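Local coordinates for protein D-xylonate dehydratase (Caulobacter crescentus, PDB 5OYN) that catalyses the dehydration of D-xylonate, and with similar efficiency D-gluconate, to 2-keto-3-deoxy sugar acids, using a [2Fe-2S] cluster and magnesium, at residues 56-62 with 90-96; 109-114 with 565-569; 229-233 with 246-250. One frame throughout, in Å; residues are numbered along the deposited sequence.

Contact 1: residues 56-62 with 90-96; sequences IIGIAQT and IPMEFPV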
ATOM      1  N   ILE A  56     -13.518  -5.218 -18.555  1.00 61.07           N
ATOM      2  CA  ILE A  56     -12.679  -5.625 -17.436  1.00 59.00           C
ATOM      3  C   ILE A  56     -11.263  -5.770 -17.971  1.00 58.47           C
ATOM      4  O   ILE A  56     -10.995  -6.652 -18.791  1.00 57.82           O
ATOM      5  CB  ILE A  56     -13.160  -6.938 -16.811  1.00 57.95           C
ATOM      6  CG1 ILE A  56     -14.652  -6.878 -16.466  1.00 59.85           C
ATOM      7  CG2 ILE A  56     -12.334  -7.247 -15.592  1.00 59.38           C
ATOM      8  CD1 ILE A  56     -15.102  -5.591 -15.774  1.00 61.48           C
ATOM      9  N   ILE A  57     -10.356  -4.910 -17.511  1.00 58.96           N
ATOM     10  CA  ILE A  57      -8.955  -4.952 -17.915  1.00 58.73           C
ATOM     11  C   ILE A  57      -8.164  -5.712 -16.855  1.00 51.50           C
ATOM     12  O   ILE A  57      -7.981  -5.227 -15.741  1.00 51.25           O
ATOM     13  CB  ILE A  57      -8.380  -3.546 -18.122  1.00 54.52           C
ATOM     14  CG1 ILE A  57      -9.335  -2.694 -18.963  1.00 49.25           C
ATOM     15  CG2 ILE A  57      -7.001  -3.653 -18.775  1.00 50.90           C
ATOM     16  CD1 ILE A  57      -9.283  -3.018 -20.440  1.00 53.75           C
ATOM     17  N   GLY A  58      -7.684  -6.904 -17.188  1.00 52.09           N
ATOM     18  CA  GLY A  58      -6.751  -7.573 -16.310  1.00 51.51           C
ATOM     19  C   GLY A  58      -5.399  -6.885 -16.318  1.00 59.92           C
ATOM     20  O   GLY A  58      -4.984  -6.282 -17.309  1.00 59.44           O
ATOM     21  N   ILE A  59      -4.717  -6.949 -15.176  1.00 57.69           N
ATOM     22  CA  ILE A  59      -3.323  -6.530 -15.050  1.00 55.50           C
ATOM     23  C   ILE A  59      -2.581  -7.727 -14.467  1.00 51.26           C
ATOM     24  O   ILE A  59      -2.827  -8.113 -13.317  1.00 53.93           O
ATOM     25  CB  ILE A  59      -3.158  -5.272 -14.169  1.00 52.28           C
ATOM     26  CG1 ILE A  59      -4.041  -4.134 -14.675  1.00 47.32           C
ATOM     27  CG2 ILE A  59      -1.724  -4.760 -14.178  1.00 41.49           C
ATOM     28  CD1 ILE A  59      -4.010  -2.915 -13.784  1.00 51.22           C
ATOM     29  N   ALA A  60      -1.706  -8.344 -15.258  1.00 51.36           N
ATOM     30  CA  ALA A  60      -0.994  -9.534 -14.788  1.00 50.67           C
ATOM     31  C   ALA A  60       0.252  -9.073 -14.040  1.00 53.39           C
ATOM     32  O   ALA A  60       1.272  -8.729 -14.648  1.00 48.66           O
ATOM     33  CB  ALA A  60      -0.661 -10.477 -15.934  1.00 47.42           C
ATOM     34  N   GLN A  61       0.145  -9.057 -12.707  1.00 55.93           N
ATOM     35  CA  GLN A  61       1.192  -8.559 -11.826  1.00 50.71           C
ATOM     36  C   GLN A  61       2.312  -9.575 -11.693  1.00 50.37           C
ATOM     37  O   GLN A  61       2.074 -10.735 -11.343  1.00 53.58           O
ATOM     38  CB  GLN A  61       0.617  -8.256 -10.447  1.00 51.06           C
ATOM     39  CG  GLN A  61       1.654  -7.782  -9.457  1.00 54.25           C
ATOM     40  CD  GLN A  61       2.301  -6.483  -9.890  1.00 53.59           C
ATOM     41  OE1 GLN A  61       3.277  -6.490 -10.636  1.00 53.43           O
ATOM     42  NE2 GLN A  61       1.747  -5.356  -9.439  1.00 51.51           N
ATOM     43  N   THR A  62       3.538  -9.137 -11.940  1.00 48.65           N
ATOM     44  CA  THR A  62       4.680 -10.021 -11.798  1.00 50.18           C
ATOM     45  C   THR A  62       5.609  -9.628 -10.664  1.00 52.50           C
ATOM     46  O   THR A  62       6.465 -10.435 -10.279  1.00 53.66           O
ATOM     47  CB  THR A  62       5.472 -10.082 -13.109  1.00 55.65           C
ATOM     48  OG1 THR A  62       5.867  -8.756 -13.501  1.00 48.95           O
ATOM     49  CG2 THR A  62       4.621 -10.750 -14.205  1.00 45.68           C
ATOM     50  N   ILE A  90     -12.347  -0.971 -16.341  1.00 50.84           N
ATOM     51  CA  ILE A  90     -12.363  -1.382 -14.944  1.00 55.59           C
ATOM     52  C   ILE A  90     -11.147  -2.278 -14.729  1.00 54.80           C
ATOM     53  O   ILE A  90     -11.069  -3.362 -15.314  1.00 55.31           O
ATOM     54  CB  ILE A  90     -13.661  -2.126 -14.578  1.00 57.30           C
ATOM     55  CG1 ILE A  90     -14.891  -1.255 -14.858  1.00 55.03           C
ATOM     56  CG2 ILE A  90     -13.635  -2.592 -13.136  1.00 50.53           C
ATOM     57  CD1 ILE A  90     -15.104  -0.149 -13.845  1.00 58.88           C
ATOM     58  N   PRO A  91     -10.175  -1.889 -13.913  1.00 55.60           N
ATOM     59  CA  PRO A  91      -8.987  -2.731 -13.747  1.00 51.69           C
ATOM     60  C   PRO A  91      -9.216  -3.867 -12.760  1.00 57.95           C
ATOM     61  O   PRO A  91     -10.044  -3.786 -11.847  1.00 68.07           O
ATOM     62  CB  PRO A  91      -7.928  -1.750 -13.235  1.00 45.68           C
ATOM     63  CG  PRO A  91      -8.701  -0.621 -12.617  1.00 49.57           C
ATOM     64  CD  PRO A  91     -10.130  -0.680 -13.073  1.00 53.82           C
ATOM     65  N   MET A  92      -8.464  -4.944 -12.974  1.00 53.73           N
ATOM     66  CA  MET A  92      -8.464  -6.144 -12.133  1.00 56.97           C
ATOM     67  C   MET A  92      -7.021  -6.630 -12.110  1.00 58.14           C
ATOM     68  O   MET A  92      -6.548  -7.222 -13.090  1.00 56.99           O
ATOM     69  CB  MET A  92      -9.377  -7.242 -12.675  1.00 56.35           C
ATOM     70  CG  MET A  92     -10.827  -7.039 -12.425  1.00 67.92           C
ATOM     71  SD  MET A  92     -11.320  -7.528 -10.773  1.00 86.74           S
ATOM     72  CE  MET A  92     -13.102  -7.263 -10.882  1.00 73.23           C
ATOM     73  N   GLU A  93      -6.325  -6.382 -11.010  1.00 55.83           N
ATOM     74  CA  GLU A  93      -4.953  -6.844 -10.878  1.00 54.85           C
ATOM     75  C   GLU A  93      -4.976  -8.262 -10.339  1.00 52.64           C
ATOM     76  O   GLU A  93      -5.829  -8.609  -9.520  1.00 56.40           O
ATOM     77  CB  GLU A  93      -4.157  -5.923  -9.959  1.00 57.53           C
ATOM     78  CG  GLU A  93      -2.676  -6.240  -9.831  1.00 54.71           C
ATOM     79  CD  GLU A  93      -2.045  -5.483  -8.664  1.00 66.56           C
ATOM     80  OE1 GLU A  93      -0.849  -5.740  -8.365  1.00 68.86           O
ATOM     81  OE2 GLU A  93      -2.746  -4.626  -8.053  1.00 62.41           O
ATOM     82  N   PHE A  94      -4.063  -9.088 -10.828  1.00 44.42           N
ATOM     83  CA  PHE A  94      -3.997 -10.471 -10.392  1.00 48.94           C
ATOM     84  C   PHE A  94      -2.594 -10.968 -10.649  1.00 51.73           C
ATOM     85  O   PHE A  94      -1.866 -10.378 -11.453  1.00 46.08           O
ATOM     86  CB  PHE A  94      -5.031 -11.342 -11.124  1.00 51.08           C
ATOM     87  CG  PHE A  94      -4.816 -11.418 -12.610  1.00 53.47           C
ATOM     88  CD1 PHE A  94      -3.983 -12.385 -13.160  1.00 50.74           C
ATOM     89  CD2 PHE A  94      -5.446 -10.520 -13.460  1.00 53.94           C
ATOM     90  CE1 PHE A  94      -3.781 -12.446 -14.525  1.00 52.03           C
ATOM     91  CE2 PHE A  94      -5.245 -10.581 -14.831  1.00 51.62           C
ATOM     92  CZ  PHE A  94      -4.414 -11.543 -15.359  1.00 49.46           C
ATOM     93  N   PRO A  95      -2.175 -12.028  -9.970  1.00 56.47           N
ATOM     94  CA  PRO A  95      -0.779 -12.454 -10.077  1.00 49.86           C
ATOM     95  C   PRO A  95      -0.583 -13.630 -11.011  1.00 55.07           C
ATOM     96  O   PRO A  95      -1.554 -14.250 -11.468  1.00 55.39           O
ATOM     97  CB  PRO A  95      -0.439 -12.837  -8.637  1.00 48.35           C
ATOM     98  CG  PRO A  95      -1.730 -13.376  -8.093  1.00 48.48           C
ATOM     99  CD  PRO A  95      -2.861 -12.705  -8.852  1.00 55.23           C
ATOM    100  N   VAL A  96       0.684 -13.937 -11.289  1.00 50.79           N
ATOM    101  CA  VAL A  96       1.087 -15.115 -12.031  1.00 54.61           C
ATOM    102  C   VAL A  96       2.155 -15.844 -11.225  1.00 55.40           C
ATOM    103  O   VAL A  96       2.613 -15.369 -10.190  1.00 55.43           O
ATOM    104  CB  VAL A  96       1.603 -14.774 -13.447  1.00 54.53           C
ATOM    105  CG1 VAL A  96       0.457 -14.312 -14.315  1.00 55.48           C
ATOM    106  CG2 VAL A  96       2.682 -13.709 -13.380  1.00 52.14           C
TER
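Phe94 swings its ring over Ala60 and Gly58 of the neighbouring strand, in the apolar middle of this pair. Its CG sits between backbone N and carbonyl carbon (chi1 63°), which lays one ring face against Ala60, whose CA is 4.2 Å from the ring centroid, and brings the ring edge up to CA of Gly58; the glycine leaves room for this overhang. Helix 109-125 packs on the same phenyl group. Further out on this face, Ile56 CG2 lies 3.5 Å from Met92 CG, and Ile56 CD1 reaches across to Ile90 CB. On the other face Ile59 CD1 lies beside Pro91 CB, in a layer that helix 73-87 covers.

Between the faces runs the parallel hydrogen bonding: Ile57, Ile59 and Gln61 each donate N-H to a carbonyl of strand 90-95 and accept, on their own O, the N-H of the residue two further along (Met92, Phe94 and, weakly, Val96). Met92 N to Ile57 O measures 2.8 Å, Val96 N to Gln61 O 3.5 Å.

At the polar edge Gln61 NE2 donates to Glu93 OE1 over 2.8 Å, in the plane of its own amide but from above the carboxylate, the planes being 70° apart. NE2 also bonds to His73 O. The two parallel strands, with helix 73-87 between them in the chain, make a beta-alpha-beta unit, in which the Gln61 amide also ties helix to strands.

Contact 2: residues 109-114 with 565-569; sequences ALDRNL and WQEIY
Trp565 and Tyr569 bring one helix against Leu110, Asn113 and Leu114 of another in a buried, mainly aromatic-on-aliphatic crossing between the two sequence regions of the IlvD/Edd family. The segments, 109-114 on helix 109-125 and 565-569 in helix 564-572, cross at 79° with their axes 10.8 Å apart, a separation bridged by large side chains.

The indole is inserted edge-on toward the backbone of Leu110. With CG anti to the backbone N (chi1 172°), its NE1 donates to Leu110 O over 2.7 Å; the oxygen lies in the indole plane, though the donor is tilted from the plane of the carbonyl. Leu114 runs antiparallel to the indole side chain and sets CB over the six-membered ring, 3.8 Å from its centroid, while CB of Tyr569 lies over the opposite face. Leu110 in turn directs CD2 onto the phenol ring of Tyr569, 3.8 Å from the centroid, and CD1 toward CG of Gln566, 4.0 Å away. Beside them Asn113 ND2 comes to 3.6 Å from Tyr569 CE1, but its hydrogen bond goes to Gly580 O.

Glu121 of the second subunit packs on both Leu114 and Trp565, which places the crossing next to a subunit interface. Leu114 N is 4.1 Å from Leu110 O, too far for the usual helical bond, so the indole N-H probably takes the place of that bond at the buried carbonyl of Leu110: one directional bond in a join made largely of aliphatic and aromatic contacts.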
ATOM      1  N   ALA A 109      14.511 -21.230 -16.329  1.00 65.61           N
ATOM      2  CA  ALA A 109      13.936 -21.679 -17.591  1.00 63.22           C
ATOM      3  C   ALA A 109      12.780 -22.641 -17.365  1.00 61.48           C
ATOM      4  O   ALA A 109      11.888 -22.747 -18.216  1.00 60.89           O
ATOM      5  CB  ALA A 109      15.009 -22.337 -18.459  1.00 68.01           C
ATOM      6  N   LEU A 110      12.772 -23.327 -16.224  1.00 56.51           N
ATOM      7  CA  LEU A 110      11.693 -24.249 -15.911  1.00 60.92           C
ATOM      8  C   LEU A 110      10.357 -23.536 -15.777  1.00 62.16           C
ATOM      9  O   LEU A 110       9.301 -24.150 -15.961  1.00 61.89           O
ATOM     10  CB  LEU A 110      12.014 -24.981 -14.613  1.00 61.94           C
ATOM     11  CG  LEU A 110      12.926 -26.185 -14.776  1.00 62.21           C
ATOM     12  CD1 LEU A 110      13.235 -26.781 -13.417  1.00 66.15           C
ATOM     13  CD2 LEU A 110      12.230 -27.184 -15.661  1.00 59.70           C
ATOM     14  N   ASP A 111      10.379 -22.249 -15.453  1.00 63.18           N
ATOM     15  CA  ASP A 111       9.180 -21.571 -14.988  1.00 60.31           C
ATOM     16  C   ASP A 111       8.410 -20.873 -16.095  1.00 60.70           C
ATOM     17  O   ASP A 111       7.209 -20.630 -15.931  1.00 56.48           O
ATOM     18  CB  ASP A 111       9.554 -20.565 -13.899  1.00 59.48           C
ATOM     19  CG  ASP A 111       9.822 -21.245 -12.568  1.00 66.03           C
ATOM     20  OD1 ASP A 111       9.191 -22.299 -12.325  1.00 63.88           O
ATOM     21  OD2 ASP A 111      10.656 -20.744 -11.776  1.00 67.09           O
ATOM     22  N   ARG A 112       9.061 -20.561 -17.218  1.00 60.33           N
ATOM     23  CA  ARG A 112       8.379 -19.810 -18.261  1.00 56.17           C
ATOM     24  C   ARG A 112       7.143 -20.550 -18.742  1.00 59.42           C
ATOM     25  O   ARG A 112       6.070 -19.955 -18.894  1.00 59.34           O
ATOM     26  CB  ARG A 112       9.327 -19.538 -19.414  1.00 54.23           C
ATOM     27  CG  ARG A 112       8.743 -18.610 -20.443  1.00 58.24           C
ATOM     28  CD  ARG A 112       9.471 -18.747 -21.758  1.00 60.25           C
ATOM     29  NE  ARG A 112       8.940 -19.871 -22.513  1.00 63.26           N
ATOM     30  CZ  ARG A 112       9.593 -20.501 -23.481  1.00 60.55           C
ATOM     31  NH1 ARG A 112      10.814 -20.121 -23.827  1.00 60.01           N
ATOM     32  NH2 ARG A 112       9.013 -21.511 -24.105  1.00 69.23           N
ATOM     33  N   ASN A 113       7.265 -21.859 -18.952  1.00 61.42           N
ATOM     34  CA  ASN A 113       6.127 -22.619 -19.445  1.00 61.55           C
ATOM     35  C   ASN A 113       5.081 -22.812 -18.354  1.00 59.19           C
ATOM     36  O   ASN A 113       3.875 -22.738 -18.624  1.00 57.35           O
ATOM     37  CB  ASN A 113       6.609 -23.958 -20.014  1.00 67.31           C
ATOM     38  CG  ASN A 113       7.316 -23.805 -21.376  1.00 65.79           C
ATOM     39  OD1 ASN A 113       7.064 -22.858 -22.125  1.00 64.65           O
ATOM     40  ND2 ASN A 113       8.196 -24.746 -21.693  1.00 65.07           N
ATOM     41  N   LEU A 114       5.527 -23.027 -17.109  1.00 61.06           N
ATOM     42  CA  LEU A 114       4.598 -23.159 -15.987  1.00 54.89           C
ATOM     43  C   LEU A 114       3.813 -21.873 -15.760  1.00 54.15           C
ATOM     44  O   LEU A 114       2.606 -21.907 -15.510  1.00 59.89           O
ATOM     45  CB  LEU A 114       5.359 -23.561 -14.724  1.00 50.89           C
ATOM     46  CG  LEU A 114       4.559 -23.657 -13.422  1.00 58.57           C
ATOM     47  CD1 LEU A 114       3.354 -24.564 -13.551  1.00 56.71           C
ATOM     48  CD2 LEU A 114       5.453 -24.119 -12.278  1.00 61.25           C
ATOM     49  N   TRP A 565       6.762 -30.822 -11.291  1.00 63.96           N
ATOM     50  CA  TRP A 565       6.766 -30.038 -12.521  1.00 62.70           C
ATOM     51  C   TRP A 565       7.885 -30.487 -13.450  1.00 65.83           C
ATOM     52  O   TRP A 565       7.739 -30.416 -14.676  1.00 66.57           O
ATOM     53  CB  TRP A 565       6.871 -28.545 -12.207  1.00 55.50           C
ATOM     54  CG  TRP A 565       7.072 -27.711 -13.416  1.00 55.52           C
ATOM     55  CD1 TRP A 565       8.168 -26.950 -13.711  1.00 62.04           C
ATOM     56  CD2 TRP A 565       6.173 -27.562 -14.523  1.00 61.40           C
ATOM     57  NE1 TRP A 565       8.009 -26.333 -14.935  1.00 59.10           N
ATOM     58  CE2 TRP A 565       6.791 -26.689 -15.453  1.00 61.67           C
ATOM     59  CE3 TRP A 565       4.910 -28.083 -14.825  1.00 63.54           C
ATOM     60  CZ2 TRP A 565       6.188 -26.327 -16.663  1.00 60.04           C
ATOM     61  CZ3 TRP A 565       4.305 -27.711 -16.032  1.00 62.36           C
ATOM     62  CH2 TRP A 565       4.947 -26.843 -16.932  1.00 57.79           C
ATOM     63  N   GLN A 566       8.990 -30.983 -12.893  1.00 61.46           N
ATOM     64  CA  GLN A 566      10.083 -31.441 -13.741  1.00 66.17           C
ATOM     65  C   GLN A 566       9.680 -32.674 -14.547  1.00 70.24           C
ATOM     66  O   GLN A 566      10.072 -32.813 -15.714  1.00 63.59           O
ATOM     67  CB  GLN A 566      11.318 -31.724 -12.893  1.00 65.66           C
ATOM     68  CG  GLN A 566      12.019 -30.476 -12.399  1.00 64.17           C
ATOM     69  CD  GLN A 566      13.170 -30.806 -11.482  1.00 66.33           C
ATOM     70  OE1 GLN A 566      13.688 -31.922 -11.509  1.00 68.93           O
ATOM     71  NE2 GLN A 566      13.578 -29.843 -10.661  1.00 67.50           N
ATOM     72  N   GLU A 567       8.891 -33.575 -13.948  1.00 68.05           N
ATOM     73  CA  GLU A 567       8.371 -34.712 -14.700  1.00 66.02           C
ATOM     74  C   GLU A 567       7.544 -34.243 -15.892  1.00 68.99           C
ATOM     75  O   GLU A 567       7.737 -34.713 -17.023  1.00 73.18           O
ATOM     76  CB  GLU A 567       7.540 -35.620 -13.797  1.00 68.15           C
ATOM     77  CG  GLU A 567       6.725 -36.640 -14.584  1.00 72.76           C
ATOM     78  CD  GLU A 567       6.610 -37.993 -13.898  1.00 74.51           C
ATOM     79  OE1 GLU A 567       5.820 -38.838 -14.388  1.00 68.09           O
ATOM     80  OE2 GLU A 567       7.299 -38.208 -12.874  1.00 73.67           O
ATOM     81  N   ILE A 568       6.624 -33.304 -15.662  1.00 62.31           N
ATOM     82  CA  ILE A 568       5.839 -32.768 -16.769  1.00 60.81           C
ATOM     83  C   ILE A 568       6.746 -32.088 -17.776  1.00 65.79           C
ATOM     84  O   ILE A 568       6.631 -32.316 -18.985  1.00 74.02           O
ATOM     85  CB  ILE A 568       4.765 -31.796 -16.264  1.00 62.97           C
ATOM     86  CG1 ILE A 568       3.692 -32.545 -15.480  1.00 60.12           C
ATOM     87  CG2 ILE A 568       4.176 -31.020 -17.437  1.00 58.42           C
ATOM     88  CD1 ILE A 568       3.126 -31.726 -14.346  1.00 69.77           C
ATOM     89  N   TYR A 569       7.657 -31.233 -17.297  1.00 65.58           N
ATOM     90  CA  TYR A 569       8.510 -30.483 -18.216  1.00 65.77           C
ATOM     91  C   TYR A 569       9.342 -31.422 -19.079  1.00 69.31           C
ATOM     92  O   TYR A 569       9.369 -31.299 -20.310  1.00 63.49           O
ATOM     93  CB  TYR A 569       9.418 -29.527 -17.445  1.00 60.91           C
ATOM     94  CG  TYR A 569      10.253 -28.624 -18.333  1.00 59.94           C
ATOM     95  CD1 TYR A 569       9.761 -27.398 -18.767  1.00 59.87           C
ATOM     96  CD2 TYR A 569      11.537 -28.993 -18.734  1.00 59.77           C
ATOM     97  CE1 TYR A 569      10.521 -26.561 -19.580  1.00 60.67           C
ATOM     98  CE2 TYR A 569      12.304 -28.168 -19.559  1.00 57.64           C
ATOM     99  CZ  TYR A 569      11.790 -26.950 -19.979  1.00 62.86           C
ATOM    100  OH  TYR A 569      12.542 -26.109 -20.789  1.00 61.45           O
TER

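Contact 3: residues 229-233 with 246-250; sequences SLTGC and MAYKT
Residues Leu230 to Cys233 form a type II beta turn, closed by the bond from Cys233 N to Leu230 O (3.1 Å) and with Gly232 at a positive phi of 89° in its third position, and this turn rests against one side of helix 241-259.

Met246 fills the angle between the two. Its CG leaves anti to the backbone N, and bends at both chi2 (74°) and chi3 (56°) curl the thioether back over the turn. SD consequently lies 3.8 Å from Leu230 CB, CG is equally near Cys233 SG, and the terminal CE reaches the peptide carbonyl of Thr231. Leu230 points at the helix, its side chain running antiparallel to that of Thr250, and CD1 touches the backbone between Lys249 and Thr250, 3.8 Å from Thr250 N, and passes close to the methylene CB of Lys249.

No direct hydrogen bond joins the two segments. A water does so instead, accepting from Leu230 N and donating to Thr250 OG1, each at 3.0 Å. The threonine hydroxyl donates within the helix to Met246 O, 2.9 Å away, which also receives Thr250 N from the other face of its carbonyl plane.

Around the contact, Cys233 and Thr250 pack on strand 155-159 at one border of the parallel sheet, and Glu224 accepts from Gly232 N. The chemistry is thus an apolar filling of Met246 and Cys233 sulfur with leucine carbon, beside a chain of hydrogen bonds, amide to water to hydroxyl to carbonyl, which gives the N-H of Leu230 a partner and probably helps hold the Thr250 hydroxyl in its rotamer.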
ATOM      1  N   SER A 229       4.220  -3.022 -27.261  1.00 54.39           N
ATOM      2  CA  SER A 229       4.234  -2.017 -26.212  1.00 50.99           C
ATOM      3  C   SER A 229       4.376  -0.652 -26.860  1.00 51.62           C
ATOM      4  O   SER A 229       4.725  -0.546 -28.038  1.00 50.85           O
ATOM      5  CB  SER A 229       5.370  -2.257 -25.219  1.00 47.69           C
ATOM      6  OG  SER A 229       6.605  -2.045 -25.853  1.00 55.01           O
ATOM      7  N   LEU A 230       4.085   0.396 -26.087  1.00 49.71           N
ATOM      8  CA  LEU A 230       4.125   1.747 -26.627  1.00 47.80           C
ATOM      9  C   LEU A 230       5.555   2.149 -26.960  1.00 49.83           C
ATOM     10  O   LEU A 230       6.527   1.593 -26.445  1.00 54.95           O
ATOM     11  CB  LEU A 230       3.513   2.746 -25.646  1.00 54.71           C
ATOM     12  CG  LEU A 230       2.019   2.586 -25.321  1.00 55.73           C
ATOM     13  CD1 LEU A 230       1.566   3.674 -24.378  1.00 43.48           C
ATOM     14  CD2 LEU A 230       1.139   2.564 -26.587  1.00 52.87           C
ATOM     15  N   THR A 231       5.684   3.115 -27.856  1.00 50.82           N
ATOM     16  CA  THR A 231       7.010   3.506 -28.310  1.00 47.46           C
ATOM     17  C   THR A 231       7.789   4.092 -27.144  1.00 53.77           C
ATOM     18  O   THR A 231       7.283   4.954 -26.416  1.00 53.79           O
ATOM     19  CB  THR A 231       6.918   4.520 -29.457  1.00 47.29           C
ATOM     20  OG1 THR A 231       5.969   4.072 -30.430  1.00 49.48           O
ATOM     21  CG2 THR A 231       8.245   4.674 -30.128  1.00 50.36           C
ATOM     22  N   GLY A 232       9.018   3.612 -26.965  1.00 55.23           N
ATOM     23  CA  GLY A 232       9.891   4.076 -25.913  1.00 52.91           C
ATOM     24  C   GLY A 232       9.753   3.333 -24.609  1.00 55.14           C
ATOM     25  O   GLY A 232      10.491   3.631 -23.667  1.00 52.91           O
ATOM     26  N   CYS A 233       8.856   2.349 -24.543  1.00 53.70           N
ATOM     27  CA  CYS A 233       8.556   1.669 -23.291  1.00 52.77           C
ATOM     28  C   CYS A 233       9.735   0.841 -22.774  1.00 55.05           C
ATOM     29  O   CYS A 233      10.001   0.818 -21.566  1.00 59.24           O
ATOM     30  CB  CYS A 233       7.335   0.781 -23.492  1.00 52.71           C
ATOM     31  SG  CYS A 233       6.711   0.016 -22.007  1.00 56.30           S
ATOM     32  N   MET A 246       4.679   6.350 -18.428  1.00 45.65           N
ATOM     33  CA  MET A 246       4.436   5.329 -19.430  1.00 47.58           C
ATOM     34  C   MET A 246       3.418   4.320 -18.923  1.00 46.86           C
ATOM     35  O   MET A 246       2.577   3.831 -19.688  1.00 48.85           O
ATOM     36  CB  MET A 246       5.748   4.642 -19.804  1.00 46.50           C
ATOM     37  CG  MET A 246       5.570   3.403 -20.643  1.00 48.02           C
ATOM     38  SD  MET A 246       5.132   3.847 -22.342  1.00 56.82           S
ATOM     39  CE  MET A 246       6.487   4.917 -22.816  1.00 48.63           C
ATOM     40  N   ALA A 247       3.465   4.007 -17.631  1.00 46.92           N
ATOM     41  CA  ALA A 247       2.517   3.039 -17.092  1.00 49.12           C
ATOM     42  C   ALA A 247       1.096   3.572 -17.191  1.00 48.59           C
ATOM     43  O   ALA A 247       0.165   2.822 -17.500  1.00 49.69           O
ATOM     44  CB  ALA A 247       2.878   2.693 -15.648  1.00 43.96           C
ATOM     45  N   TYR A 248       0.917   4.875 -16.965  1.00 47.05           N
ATOM     46  CA  TYR A 248      -0.391   5.500 -17.142  1.00 48.38           C
ATOM     47  C   TYR A 248      -0.864   5.395 -18.589  1.00 52.77           C
ATOM     48  O   TYR A 248      -1.973   4.913 -18.858  1.00 51.49           O
ATOM     49  CB  TYR A 248      -0.323   6.962 -16.705  1.00 45.37           C
ATOM     50  CG  TYR A 248      -1.597   7.740 -16.918  1.00 51.34           C
ATOM     51  CD1 TYR A 248      -2.679   7.618 -16.032  1.00 57.70           C
ATOM     52  CD2 TYR A 248      -1.719   8.616 -17.978  1.00 50.00           C
ATOM     53  CE1 TYR A 248      -3.852   8.346 -16.215  1.00 50.88           C
ATOM     54  CE2 TYR A 248      -2.878   9.343 -18.167  1.00 55.74           C
ATOM     55  CZ  TYR A 248      -3.936   9.207 -17.287  1.00 55.19           C
ATOM     56  OH  TYR A 248      -5.074   9.937 -17.507  1.00 61.15           O
ATOM     57  N   LYS A 249      -0.033   5.846 -19.540  1.00 51.89           N
ATOM     58  CA  LYS A 249      -0.453   5.832 -20.938  1.00 51.26           C
ATOM     59  C   LYS A 249      -0.728   4.416 -21.427  1.00 50.60           C
ATOM     60  O   LYS A 249      -1.638   4.205 -22.238  1.00 50.15           O
ATOM     61  CB  LYS A 249       0.586   6.533 -21.803  1.00 47.26           C
ATOM     62  CG  LYS A 249       0.383   8.054 -21.758  1.00 53.89           C
ATOM     63  CD  LYS A 249       1.701   8.805 -21.855  1.00 65.25           C
ATOM     64  CE  LYS A 249       1.507  10.302 -21.568  1.00 74.15           C
ATOM     65  NZ  LYS A 249       2.763  11.025 -21.111  1.00 63.88           N
ATOM     66  N   THR A 250      -0.002   3.428 -20.911  1.00 49.78           N
ATOM     67  CA  THR A 250      -0.318   2.051 -21.256  1.00 43.76           C
ATOM     68  C   THR A 250      -1.696   1.663 -20.741  1.00 48.36           C
ATOM     69  O   THR A 250      -2.430   0.923 -21.406  1.00 49.20           O
ATOM     70  CB  THR A 250       0.751   1.113 -20.713  1.00 42.84           C
ATOM     71  OG1 THR A 250       2.023   1.459 -21.288  1.00 43.28           O
ATOM     72  CG2 THR A 250       0.417  -0.315 -21.072  1.00 43.70           C
TER
HETATM   73  O   HOH W   1       3.583  -0.284 -23.228  1.00 45.08           O

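Along the chain contact 1 closes first, helix 109-125 of contact 2 follows strand 90-95, and contact 3 comes later, between the two halves of contact 2. Contacts 1 and 3 belong to the family's N-terminal region, centres about 17 Å apart: one builds the 90-95 border of the four-stranded parallel sheet, the other packs against strand 155-159 at the opposite border. Contact 2, centred about 23 Å from contact 1 and 31 Å from contact 3, ties this region to the C-terminal one. Contacts 1 and 2 both touch the second subunit; the side chain of Thr62 lies about 10 Å from the iron-sulfur cluster and that of Ala109 about 8 Å from the magnesium ion, whereas contact 3 lies away from both.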